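Local coordinates for ABC transporter, periplasmic substrate-binding protein (Vibrio cholerae O1 biovar eltor, PDB 1TWY) that probably captures phosphate in the periplasm and delivers it, as the receptor of an ABC-type transporter, for uptake into the cell, at residues 106-111 with 192-197; 114-119 with 212-217; 28-33 with 56-61; 78-83 with 240-245. All coordinates share one frame; numbering follows the deposited sequence.

Interaction 1: residues 106-111 with 192-197; sequences AIVVNQ and TLVNHN
With chi1 at -175°, N110 swings its CG away from its own backbone N and brings the carboxamide to the helix of V194, whose CG1 is likewise anti to the backbone N and turned back onto the strand. The amide nitrogen N110 ND2 gives a hydrogen bond to V194 O at 2.9 Å with an N-H...O angle of 159°. The donor lies in the carbonyl plane, though the acceptor is tilted 15° from the amide plane of N110. V194 O also receives the backbone N of N197, at a longer 3.3 Å, so two donors share one carbonyl. One residue earlier, L193 O takes N197 ND2 at 2.7 Å as well as the amide of H196. Beside the hydrogen bond, V194 CG1 presses on the backbone of V109, 3.3 Å from V109 C, and V194 CG2 meets V108 CG2 at 4.3 Å. N110 OD1 turns to the amide of A112, while N195 ND2 reaches S212 O. The case illustrates how one buried asparagine, placed where strand 96-109 runs out, can supply a donor near the C-terminal end of helix 187-196 while its oxygen ties down the chain that follows.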
loop_
_atom_site.group_PDB
_atom_site.type_symbol
_atom_site.label_atom_id
_atom_site.label_comp_id
_atom_site.label_asym_id
_atom_site.label_seq_id
_atom_site.Cartn_x
_atom_site.Cartn_y
_atom_site.Cartn_z
ATOM N N ALA A 106 -8.840 2.991 -0.941
ATOM C CA ALA A 106 -10.149 3.526 -1.332
ATOM C C ALA A 106 -10.081 4.988 -1.574
ATOM O O ALA A 106 -9.355 5.693 -0.909
ATOM C CB ALA A 106 -11.199 3.313 -0.149
ATOM N N ILE A 107 -10.796 5.418 -2.564
ATOM C CA ILE A 107 -11.008 6.863 -2.757
ATOM C C ILE A 107 -12.285 7.267 -2.069
ATOM O O ILE A 107 -13.348 6.666 -2.253
ATOM C CB ILE A 107 -11.141 7.134 -4.279
ATOM C CG1 ILE A 107 -9.953 6.494 -5.038
ATOM C CG2 ILE A 107 -11.288 8.591 -4.527
ATOM C CD1 ILE A 107 -8.661 7.092 -4.535
ATOM N N VAL A 108 -12.205 8.322 -1.275
ATOM C CA VAL A 108 -13.278 8.699 -0.431
ATOM C C VAL A 108 -13.737 10.122 -0.708
ATOM O O VAL A 108 -12.891 10.988 -0.917
ATOM C CB VAL A 108 -12.974 8.446 1.034
ATOM C CG1 VAL A 108 -12.869 6.919 1.273
ATOM C CG2 VAL A 108 -11.752 9.112 1.536
ATOM N N VAL A 109 -15.047 10.341 -0.713
ATOM C CA VAL A 109 -15.652 11.642 -0.811
ATOM C C VAL A 109 -16.665 11.875 0.289
ATOM O O VAL A 109 -17.043 10.913 0.992
ATOM C CB VAL A 109 -16.371 11.834 -2.197
ATOM C CG1 VAL A 109 -15.289 11.680 -3.331
ATOM C CG2 VAL A 109 -17.530 10.841 -2.474
ATOM N N ASN A 110 -17.110 13.098 0.408
ATOM C CA ASN A 110 -18.129 13.437 1.437
ATOM C C ASN A 110 -19.461 12.779 1.034
ATOM O O ASN A 110 -19.808 12.632 -0.163
ATOM C CB ASN A 110 -18.316 14.945 1.477
ATOM C CG ASN A 110 -19.232 15.370 2.573
ATOM O OD1 ASN A 110 -20.481 15.357 2.390
ATOM N ND2 ASN A 110 -18.674 15.819 3.675
ATOM N N GLN A 111 -20.172 12.239 2.062
ATOM C CA GLN A 111 -21.473 11.618 1.813
ATOM C C GLN A 111 -22.425 12.392 0.861
ATOM O O GLN A 111 -23.198 11.738 0.194
ATOM C CB GLN A 111 -22.255 11.419 3.096
ATOM C CG GLN A 111 -23.356 10.377 3.007
ATOM C CD GLN A 111 -22.856 9.004 2.470
ATOM O OE1 GLN A 111 -22.070 8.343 3.112
ATOM N NE2 GLN A 111 -23.321 8.637 1.298
ATOM N N THR A 192 -12.010 12.331 8.875
ATOM C CA THR A 192 -12.625 13.479 9.534
ATOM C C THR A 192 -12.649 14.671 8.590
ATOM O O THR A 192 -13.685 15.372 8.528
ATOM C CB THR A 192 -11.880 13.768 10.832
ATOM O OG1 THR A 192 -11.995 12.570 11.637
ATOM C CG2 THR A 192 -12.539 14.874 11.561
ATOM N N LEU A 193 -11.563 14.917 7.886
ATOM C CA LEU A 193 -11.549 16.030 6.923
ATOM C C LEU A 193 -12.546 15.891 5.854
ATOM O O LEU A 193 -13.358 16.815 5.556
ATOM C CB LEU A 193 -10.127 16.288 6.402
ATOM C CG LEU A 193 -9.892 17.618 5.737
ATOM C CD1 LEU A 193 -9.963 18.805 6.702
ATOM C CD2 LEU A 193 -8.590 17.611 5.033
ATOM N N VAL A 194 -12.621 14.715 5.224
ATOM C CA VAL A 194 -13.586 14.435 4.183
ATOM C C VAL A 194 -15.006 14.590 4.714
ATOM O O VAL A 194 -15.892 15.105 4.088
ATOM C CB VAL A 194 -13.286 13.121 3.433
ATOM C CG1 VAL A 194 -14.363 12.697 2.497
ATOM C CG2 VAL A 194 -12.016 13.212 2.656
ATOM N N ASN A 195 -15.280 13.958 5.890
ATOM C CA ASN A 195 -16.585 14.010 6.560
ATOM C C ASN A 195 -17.158 15.377 6.818
ATOM O O ASN A 195 -18.304 15.611 6.757
ATOM C CB ASN A 195 -16.492 13.206 7.879
ATOM C CG ASN A 195 -17.735 13.323 8.674
ATOM O OD1 ASN A 195 -17.867 14.217 9.443
ATOM N ND2 ASN A 195 -18.682 12.402 8.471
ATOM N N HIS A 196 -16.262 16.318 6.972
ATOM C CA HIS A 196 -16.613 17.703 7.299
ATOM C C HIS A 196 -16.523 18.716 6.161
ATOM O O HIS A 196 -16.856 19.878 6.395
ATOM C CB HIS A 196 -15.753 18.182 8.447
ATOM C CG HIS A 196 -16.228 17.762 9.772
ATOM N ND1 HIS A 196 -15.377 17.469 10.791
ATOM C CD2 HIS A 196 -17.470 17.603 10.278
ATOM C CE1 HIS A 196 -16.065 17.159 11.877
ATOM N NE2 HIS A 196 -17.325 17.262 11.604
ATOM N N ASN A 197 -16.165 18.237 4.962
ATOM C CA ASN A 197 -15.999 19.108 3.799
ATOM C C ASN A 197 -16.563 18.479 2.591
ATOM O O ASN A 197 -15.948 17.621 1.978
ATOM C CB ASN A 197 -14.509 19.534 3.663
ATOM C CG ASN A 197 -14.006 20.260 4.821
ATOM O OD1 ASN A 197 -14.213 21.498 4.886
ATOM N ND2 ASN A 197 -13.367 19.552 5.778
#

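Interaction 2: residues 114-119 with 212-217; sequences PVTNLT and SVKAIQ
K214 NZ is gripped by two backbone carbonyls, V115 O at 3.1 Å and N113 O just ahead of the segment. The ammonium sits above the carbonyl plane of V115, 45° out of it, not on a lone pair. Bends at chi3 and chi4 (72° and 147°) curl the lysine chain around to this site, where CE also lies against V115 O. Further along, the backbones take over. Q217 N donates to T116 O at 3.1 Å, and Q217 O accepts L118 N at the same length; Q217 thus bonds to the residues before and after N117, the signature of a parallel beta bridge. The short strand 117-118 is thereby added parallel to strand 214-218, whose other neighbour, strand 96-109, runs antiparallel to it, giving this lobe of the periplasmic binding protein fold a mixed sheet. The side chains of T116 and Q217 are linked through a water, which lies 2.9 Å from T116 OG1 and donates to Q217 OE1 at 2.6 Å. The amide nitrogen of Q217 is held by D222, so both ends of that group are occupied. I216, which is buried, does the apolar packing. Its CB lies 3.6 Å from T116 O, and its CG2 rests near V115 O. The tip of its longer branch, CD1, comes 3.8 Å from L118 CG, with V115 CG1 also beside it at 4.3 Å. L118 continues this apolar layer onto L123 and I126 of helix 120-128, which begins immediately after T119, the residue that caps it.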
loop_
_atom_site.group_PDB
_atom_site.type_symbol
_atom_site.label_atom_id
_atom_site.label_comp_id
_atom_site.label_asym_id
_atom_site.label_seq_id
_atom_site.Cartn_x
_atom_site.Cartn_y
_atom_site.Cartn_z
ATOM N N PRO A 114 -22.525 13.666 -5.022
ATOM C CA PRO A 114 -23.201 12.689 -5.885
ATOM C C PRO A 114 -22.349 11.748 -6.693
ATOM O O PRO A 114 -22.877 10.750 -7.205
ATOM C CB PRO A 114 -24.057 13.586 -6.834
ATOM C CG PRO A 114 -23.415 14.916 -6.802
ATOM C CD PRO A 114 -22.828 15.055 -5.389
ATOM N N VAL A 115 -21.069 12.067 -6.852
ATOM C CA VAL A 115 -20.169 11.241 -7.612
ATOM C C VAL A 115 -20.094 9.851 -6.982
ATOM O O VAL A 115 -20.031 9.683 -5.743
ATOM C CB VAL A 115 -18.786 11.931 -7.707
ATOM C CG1 VAL A 115 -17.698 11.059 -8.263
ATOM C CG2 VAL A 115 -18.927 13.268 -8.532
ATOM N N THR A 116 -20.189 8.872 -7.844
ATOM C CA THR A 116 -20.112 7.483 -7.451
ATOM C C THR A 116 -18.896 6.706 -7.970
ATOM O O THR A 116 -18.763 5.510 -7.665
ATOM C CB THR A 116 -21.369 6.713 -7.883
ATOM O OG1 THR A 116 -21.557 6.774 -9.313
ATOM C CG2 THR A 116 -22.640 7.274 -7.197
ATOM N N ASN A 117 -18.121 7.311 -8.906
ATOM C CA ASN A 117 -17.114 6.640 -9.640
ATOM C C ASN A 117 -16.147 7.671 -10.188
ATOM O O ASN A 117 -16.561 8.789 -10.451
ATOM C CB ASN A 117 -17.719 5.917 -10.828
ATOM C CG ASN A 117 -16.659 5.255 -11.703
ATOM O OD1 ASN A 117 -15.812 4.473 -11.251
ATOM N ND2 ASN A 117 -16.691 5.619 -13.018
ATOM N N LEU A 118 -14.859 7.334 -10.261
ATOM C CA LEU A 118 -13.913 8.132 -11.044
ATOM C C LEU A 118 -13.112 7.226 -11.854
ATOM O O LEU A 118 -12.844 6.087 -11.416
ATOM C CB LEU A 118 -12.979 8.998 -10.127
ATOM C CG LEU A 118 -13.586 10.202 -9.373
ATOM C CD1 LEU A 118 -12.679 10.821 -8.424
ATOM C CD2 LEU A 118 -14.141 11.282 -10.363
ATOM N N THR A 119 -12.791 7.655 -13.086
ATOM C CA THR A 119 -11.818 6.897 -13.872
ATOM C C THR A 119 -10.413 7.291 -13.491
ATOM O O THR A 119 -10.177 8.267 -12.797
ATOM C CB THR A 119 -11.973 7.185 -15.386
ATOM O OG1 THR A 119 -11.750 8.587 -15.649
ATOM C CG2 THR A 119 -13.420 6.874 -15.794
ATOM N N SER A 212 -18.407 7.144 7.919
ATOM C CA SER A 212 -18.290 8.634 8.007
ATOM C C SER A 212 -17.968 9.260 6.623
ATOM O O SER A 212 -18.008 10.446 6.499
ATOM C CB SER A 212 -17.189 9.073 8.953
ATOM O OG SER A 212 -15.896 8.622 8.600
ATOM N N VAL A 213 -17.571 8.435 5.697
ATOM C CA VAL A 213 -17.148 8.834 4.338
ATOM C C VAL A 213 -17.797 7.898 3.305
ATOM O O VAL A 213 -18.301 6.829 3.683
ATOM C CB VAL A 213 -15.620 8.772 4.098
ATOM C CG1 VAL A 213 -14.895 9.664 5.011
ATOM C CG2 VAL A 213 -15.100 7.421 4.270
ATOM N N LYS A 214 -17.817 8.332 2.049
ATOM C CA LYS A 214 -18.346 7.503 0.960
ATOM C C LYS A 214 -17.131 7.024 0.105
ATOM O O LYS A 214 -16.475 7.876 -0.521
ATOM C CB LYS A 214 -19.346 8.344 0.083
ATOM C CG LYS A 214 -20.076 7.475 -0.930
ATOM C CD LYS A 214 -21.356 8.052 -1.397
ATOM C CE LYS A 214 -21.040 9.174 -2.274
ATOM N NZ LYS A 214 -22.127 9.327 -3.454
ATOM N N ALA A 215 -16.868 5.747 0.074
ATOM C CA ALA A 215 -15.878 5.176 -0.761
ATOM C C ALA A 215 -16.483 4.995 -2.134
ATOM O O ALA A 215 -17.592 4.501 -2.234
ATOM C CB ALA A 215 -15.520 3.776 -0.220
ATOM N N ILE A 216 -15.842 5.469 -3.178
ATOM C CA ILE A 216 -16.421 5.400 -4.521
ATOM C C ILE A 216 -15.743 4.340 -5.380
ATOM O O ILE A 216 -14.724 3.720 -5.015
ATOM C CB ILE A 216 -16.380 6.734 -5.204
ATOM C CG1 ILE A 216 -14.965 7.200 -5.361
ATOM C CG2 ILE A 216 -17.235 7.696 -4.396
ATOM C CD1 ILE A 216 -14.880 8.540 -6.250
ATOM N N GLN A 217 -16.353 4.017 -6.517
ATOM C CA GLN A 217 -15.713 3.115 -7.460
ATOM C C GLN A 217 -14.518 3.761 -8.123
ATOM O O GLN A 217 -14.433 4.976 -8.263
ATOM C CB GLN A 217 -16.717 2.724 -8.553
ATOM C CG GLN A 217 -17.830 1.898 -8.009
ATOM C CD GLN A 217 -18.987 1.730 -9.084
ATOM O OE1 GLN A 217 -19.117 2.538 -10.048
ATOM N NE2 GLN A 217 -19.790 0.739 -8.902
HETATM O O HOH W 1 -21.114 4.186 -10.437
#

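Interaction 3: residues 28-33 with 56-61; sequences SEITIS and TYVAVQ
A beta-alpha-beta crossover brings S28-S33 and T56-Q61 together as adjacent parallel strands, joined through helix 36-52. The pairing runs in exact step, E29 beside Y57 through to S33 beside Q61, and the strands twist by 18°. I30 shows the parallel pattern clearly: its N donates to Y57 O and its O accepts A59 N, both at 2.9 Å, and I32 repeats the scheme with A59 O and Q61 N. E29 and Y57 run side by side on the face that also carries T31 and S33. The carboxylate of E29 is nearly coplanar with the Y57 ring, 14° apart, and places OE2 at the ring's edge in a tight approach, 3.0 Å from Y57 CD2. Q61 slants across T31, whose methyl CG2 touches its amide, 3.4 Å from Q61 CD, and Q61 NE2 makes a weak, strongly bent bond to S33 OG at 2.7 Å. The opposite face is apolar. Here I32 CG2 lies between the backbone N and the carbonyl carbon, a rotation that sets this methyl against V58 CG1 and V60 CG2, each 3.9 Å away, so one group bridges two valines. Around the pair, strand 79-82 hydrogen-bonds to the far edge of 28-33, with D78 OD2 also taking T31 N. Helix 36-52 covers I32 and V60 through M42, F255 of helix 250-260 covers I30 and V58, and L71 of helix 65-73 meets S33 and Q61 on the other face.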
loop_
_atom_site.group_PDB
_atom_site.type_symbol
_atom_site.label_atom_id
_atom_site.label_comp_id
_atom_site.label_asym_id
_atom_site.label_seq_id
_atom_site.Cartn_x
_atom_site.Cartn_y
_atom_site.Cartn_z
ATOM N N SER A 28 19.118 -18.834 16.990
ATOM C CA SER A 28 19.615 -18.144 15.773
ATOM C C SER A 28 18.844 -16.831 15.533
ATOM O O SER A 28 17.961 -16.451 16.303
ATOM C CB SER A 28 19.533 -19.087 14.572
ATOM O OG SER A 28 19.010 -20.363 14.952
ATOM N N GLU A 29 19.203 -16.116 14.484
ATOM C CA GLU A 29 18.580 -14.788 14.221
ATOM C C GLU A 29 18.217 -14.747 12.722
ATOM O O GLU A 29 18.952 -15.259 11.950
ATOM C CB GLU A 29 19.548 -13.664 14.587
ATOM C CG GLU A 29 19.115 -12.749 15.746
ATOM C CD GLU A 29 19.448 -11.249 15.553
ATOM O OE1 GLU A 29 20.451 -10.911 14.851
ATOM O OE2 GLU A 29 18.694 -10.383 16.099
ATOM N N ILE A 30 17.046 -14.210 12.372
ATOM C CA ILE A 30 16.611 -14.052 10.994
ATOM C C ILE A 30 16.340 -12.559 10.926
ATOM O O ILE A 30 15.738 -12.023 11.796
ATOM C CB ILE A 30 15.285 -14.829 10.693
ATOM C CG1 ILE A 30 15.540 -16.330 10.633
ATOM C CG2 ILE A 30 14.720 -14.480 9.377
ATOM C CD1 ILE A 30 14.262 -17.172 10.719
ATOM N N THR A 31 16.747 -11.928 9.859
ATOM C CA THR A 31 16.542 -10.465 9.722
ATOM C C THR A 31 15.665 -10.321 8.505
ATOM O O THR A 31 16.030 -10.791 7.420
ATOM C CB THR A 31 17.848 -9.809 9.460
ATOM O OG1 THR A 31 18.754 -10.090 10.531
ATOM C CG2 THR A 31 17.721 -8.255 9.370
ATOM N N ILE A 32 14.486 -9.707 8.651
ATOM C CA ILE A 32 13.657 -9.443 7.513
ATOM C C ILE A 32 13.546 -7.909 7.423
ATOM O O ILE A 32 13.088 -7.277 8.370
ATOM C CB ILE A 32 12.258 -10.196 7.644
ATOM C CG1 ILE A 32 11.348 -9.856 6.490
ATOM C CG2 ILE A 32 11.554 -9.902 8.943
ATOM C CD1 ILE A 32 10.158 -10.877 6.279
ATOM N N SER A 33 13.874 -7.359 6.271
ATOM C CA SER A 33 14.039 -5.917 6.100
ATOM C C SER A 33 13.244 -5.423 4.976
ATOM O O SER A 33 13.175 -6.047 3.924
ATOM C CB SER A 33 15.530 -5.656 5.847
ATOM O OG SER A 33 16.237 -6.313 6.912
ATOM N N THR A 56 14.594 -18.325 18.215
ATOM C CA THR A 56 15.024 -17.599 17.002
ATOM C C THR A 56 14.402 -16.240 16.969
ATOM O O THR A 56 13.178 -16.136 17.004
ATOM C CB THR A 56 14.831 -18.449 15.729
ATOM O OG1 THR A 56 13.920 -19.512 15.951
ATOM C CG2 THR A 56 16.080 -19.264 15.472
ATOM N N TYR A 57 15.233 -15.204 17.060
ATOM C CA TYR A 57 14.719 -13.886 17.101
ATOM C C TYR A 57 14.538 -13.483 15.603
ATOM O O TYR A 57 15.462 -13.635 14.787
ATOM C CB TYR A 57 15.639 -12.959 17.865
ATOM C CG TYR A 57 15.170 -11.518 17.852
ATOM C CD1 TYR A 57 13.903 -11.160 18.361
ATOM C CD2 TYR A 57 15.979 -10.516 17.320
ATOM C CE1 TYR A 57 13.475 -9.819 18.341
ATOM C CE2 TYR A 57 15.570 -9.191 17.295
ATOM C CZ TYR A 57 14.322 -8.849 17.803
ATOM O OH TYR A 57 13.933 -7.525 17.752
ATOM N N VAL A 58 13.329 -13.050 15.254
ATOM C CA VAL A 58 13.077 -12.462 13.955
ATOM C C VAL A 58 13.119 -10.947 14.124
ATOM O O VAL A 58 12.244 -10.325 14.720
ATOM C CB VAL A 58 11.735 -12.975 13.305
ATOM C CG1 VAL A 58 11.489 -12.366 11.924
ATOM C CG2 VAL A 58 11.743 -14.438 13.090
ATOM N N ALA A 59 14.128 -10.356 13.562
ATOM C CA ALA A 59 14.295 -8.912 13.563
ATOM C C ALA A 59 13.567 -8.293 12.358
ATOM O O ALA A 59 14.011 -8.508 11.215
ATOM C CB ALA A 59 15.757 -8.597 13.493
ATOM N N VAL A 60 12.539 -7.492 12.610
ATOM C CA VAL A 60 11.755 -6.915 11.556
ATOM C C VAL A 60 12.269 -5.502 11.441
ATOM O O VAL A 60 12.116 -4.721 12.364
ATOM C CB VAL A 60 10.222 -6.952 11.860
ATOM C CG1 VAL A 60 9.394 -6.325 10.693
ATOM C CG2 VAL A 60 9.781 -8.353 12.104
ATOM N N GLN A 61 12.761 -5.136 10.282
ATOM C CA GLN A 61 13.416 -3.872 10.102
ATOM C C GLN A 61 12.677 -3.051 9.097
ATOM O O GLN A 61 12.801 -3.263 7.910
ATOM C CB GLN A 61 14.858 -4.062 9.581
ATOM C CG GLN A 61 15.741 -4.832 10.489
ATOM C CD GLN A 61 17.225 -4.943 10.034
ATOM O OE1 GLN A 61 18.110 -5.083 10.917
ATOM N NE2 GLN A 61 17.507 -4.777 8.763
#

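Interaction 4: residues 78-83 with 240-245; sequences DIAMTS and LILHYS. With PO4 (phosphate ion), chain I.
The imidazole of H243 leads away from the facing strand and leaves its CB to meet D78 O at 3.9 Å; the flat groups that do the joining are the peptides. Four backbone bonds link A80 with L242 and T82 with L240, two to each antiparallel hydrogen-bonded pair. In each, the donor is tilted some 19-25° from the carbonyl plane, and the straightest, L242 N to A80 O at 2.9 Å, reaches 170°. A water continues the ladder where the strands part, donating to D78 O at 2.7 Å and accepting from Y244 N. Diagonally across the A80-L242 pair, I79 CG2 is pressed against I241 CG2 at 3.5 Å, tighter than usual for two methyls. On the face of A80 and T82, T82 OG1 sits 3.4 Å from L240 CB while bonded to R84 O. Just past the strand, S83 OG bonds phosphate O1 at 2.7 Å. The hydroxyls of S35, T36, S37 and S65 also bond this ion, probably from the crystallisation liquor, consistent with a phosphate receptor's pocket. Strand 29-34 flanks 79-82 on its other edge and strand 96-109 flanks 236-243, while helix 36-52 covers M81 and I241 and helix 250-260 covers I79 and H243.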
loop_
_atom_site.group_PDB
_atom_site.type_symbol
_atom_site.label_atom_id
_atom_site.label_comp_id
_atom_site.label_asym_id
_atom_site.label_seq_id
_atom_site.Cartn_x
_atom_site.Cartn_y
_atom_site.Cartn_z
ATOM N N ASP A 78 18.155 -11.627 5.595
ATOM C CA ASP A 78 17.799 -12.930 5.125
ATOM C C ASP A 78 16.585 -12.902 4.203
ATOM O O ASP A 78 16.455 -13.737 3.307
ATOM C CB ASP A 78 17.514 -13.824 6.268
ATOM C CG ASP A 78 18.692 -13.992 7.173
ATOM O OD1 ASP A 78 19.715 -14.581 6.713
ATOM O OD2 ASP A 78 18.681 -13.572 8.328
ATOM N N ILE A 79 15.683 -11.936 4.472
ATOM C CA ILE A 79 14.448 -11.778 3.764
ATOM C C ILE A 79 14.209 -10.336 3.467
ATOM O O ILE A 79 14.459 -9.577 4.342
ATOM C CB ILE A 79 13.217 -12.428 4.544
ATOM C CG1 ILE A 79 13.568 -13.890 4.910
ATOM C CG2 ILE A 79 11.991 -12.367 3.652
ATOM C CD1 ILE A 79 12.590 -14.581 5.838
ATOM N N ALA A 80 13.693 -9.934 2.322
ATOM C CA ALA A 80 13.249 -8.562 2.202
ATOM C C ALA A 80 11.705 -8.573 2.086
ATOM O O ALA A 80 11.061 -9.525 1.656
ATOM C CB ALA A 80 13.876 -7.861 1.070
HETATM N N MSE A 81 11.102 -7.412 2.386
HETATM C CA MSE A 81 9.708 -7.269 2.203
HETATM C C MSE A 81 9.499 -5.927 1.422
HETATM O O MSE A 81 10.205 -4.947 1.683
HETATM C CB MSE A 81 8.950 -7.324 3.552
HETATM C CG MSE A 81 9.327 -6.350 4.478
HETATM SE SE MSE A 81 8.652 -6.895 6.351
HETATM C CE MSE A 81 9.991 -5.656 6.971
ATOM N N THR A 82 8.613 -5.935 0.454
ATOM C CA THR A 82 8.308 -4.739 -0.325
ATOM C C THR A 82 6.820 -4.558 -0.380
ATOM O O THR A 82 6.066 -5.457 -0.241
ATOM C CB THR A 82 8.841 -4.754 -1.781
ATOM O OG1 THR A 82 8.117 -5.699 -2.606
ATOM C CG2 THR A 82 10.323 -5.085 -1.847
ATOM N N SER A 83 6.389 -3.312 -0.619
ATOM C CA SER A 83 5.030 -2.987 -0.934
ATOM C C SER A 83 4.763 -2.558 -2.373
ATOM O O SER A 83 3.807 -1.800 -2.690
ATOM C CB SER A 83 4.588 -1.956 0.081
ATOM O OG SER A 83 5.474 -0.811 -0.047
ATOM N N LEU A 240 5.143 -8.129 -1.067
ATOM C CA LEU A 240 6.027 -9.192 -1.516
ATOM C C LEU A 240 7.049 -9.526 -0.522
ATOM O O LEU A 240 7.614 -8.715 0.273
ATOM C CB LEU A 240 6.734 -8.750 -2.791
ATOM C CG LEU A 240 5.898 -8.327 -3.979
ATOM C CD1 LEU A 240 6.841 -8.053 -5.118
ATOM C CD2 LEU A 240 4.818 -9.449 -4.360
ATOM N N ILE A 241 7.415 -10.795 -0.516
ATOM C CA ILE A 241 8.459 -11.373 0.287
ATOM C C ILE A 241 9.526 -11.943 -0.707
ATOM O O ILE A 241 9.174 -12.702 -1.609
ATOM C CB ILE A 241 7.948 -12.512 1.125
ATOM C CG1 ILE A 241 6.729 -12.070 2.022
ATOM C CG2 ILE A 241 9.034 -13.055 2.005
ATOM C CD1 ILE A 241 7.086 -11.052 3.008
ATOM N N LEU A 242 10.754 -11.494 -0.491
ATOM C CA LEU A 242 11.917 -11.805 -1.353
ATOM C C LEU A 242 12.929 -12.574 -0.519
ATOM O O LEU A 242 13.252 -12.242 0.602
ATOM C CB LEU A 242 12.577 -10.538 -1.867
ATOM C CG LEU A 242 11.905 -9.641 -2.886
ATOM C CD1 LEU A 242 10.644 -9.151 -2.466
ATOM C CD2 LEU A 242 12.782 -8.396 -3.072
ATOM N N HIS A 243 13.540 -13.603 -1.135
ATOM C CA HIS A 243 14.564 -14.407 -0.432
ATOM C C HIS A 243 15.259 -15.277 -1.469
ATOM O O HIS A 243 14.800 -15.349 -2.575
ATOM C CB HIS A 243 13.993 -15.265 0.682
ATOM C CG HIS A 243 13.171 -16.403 0.198
ATOM N ND1 HIS A 243 12.052 -16.233 -0.592
ATOM C CD2 HIS A 243 13.334 -17.740 0.353
ATOM C CE1 HIS A 243 11.541 -17.418 -0.880
ATOM N NE2 HIS A 243 12.298 -18.345 -0.318
ATOM N N TYR A 244 16.412 -15.823 -1.123
ATOM C CA TYR A 244 17.168 -16.690 -2.083
ATOM C C TYR A 244 16.812 -18.145 -1.844
ATOM O O TYR A 244 17.435 -18.792 -1.065
ATOM C CB TYR A 244 18.639 -16.473 -1.888
ATOM C CG TYR A 244 19.040 -15.127 -2.286
ATOM C CD1 TYR A 244 19.011 -14.737 -3.615
ATOM C CD2 TYR A 244 19.355 -14.158 -1.334
ATOM C CE1 TYR A 244 19.344 -13.474 -4.030
ATOM C CE2 TYR A 244 19.748 -12.909 -1.733
ATOM C CZ TYR A 244 19.725 -12.545 -3.067
ATOM O OH TYR A 244 20.056 -11.344 -3.666
ATOM N N SER A 245 15.757 -18.626 -2.486
ATOM C CA SER A 245 15.131 -19.917 -2.079
ATOM C C SER A 245 16.172 -21.046 -1.982
ATOM O O SER A 245 16.147 -21.888 -1.050
ATOM C CB SER A 245 13.989 -20.313 -3.015
ATOM O OG SER A 245 14.470 -20.932 -4.208
HETATM P P PO4 I . 7.307 1.279 2.154
HETATM O O1 PO4 I . 6.128 0.309 2.340
HETATM O O2 PO4 I . 6.690 2.710 1.670
HETATM O O3 PO4 I . 8.117 1.507 3.484
HETATM O O4 PO4 I . 8.276 0.931 1.045
HETATM O O HOH W 2 17.325 -15.514 1.423
#

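How the interactions relate
The four contacts fall into two clusters on opposite sides of the chain's centre, as expected of a two-lobed binding protein. Interactions 3 and 4, centres about 12 Å apart, meet directly, because strands 29-34 and 79-82 are neighbours in the sheet. Interactions 1 and 2, centres about 9 Å apart, join where strand 96-109 pairs with strand 214-218. Between the clusters the centres lie about 35 to 41 Å apart. Along the chain, interaction 3 closes first, and interaction 4 then spans a long loop within which interactions 1 and 2 nest with alternating segments. The chain thus leaves the first lobe, builds the second and returns, with the long strands 96-109 and 236-243 paired with each other.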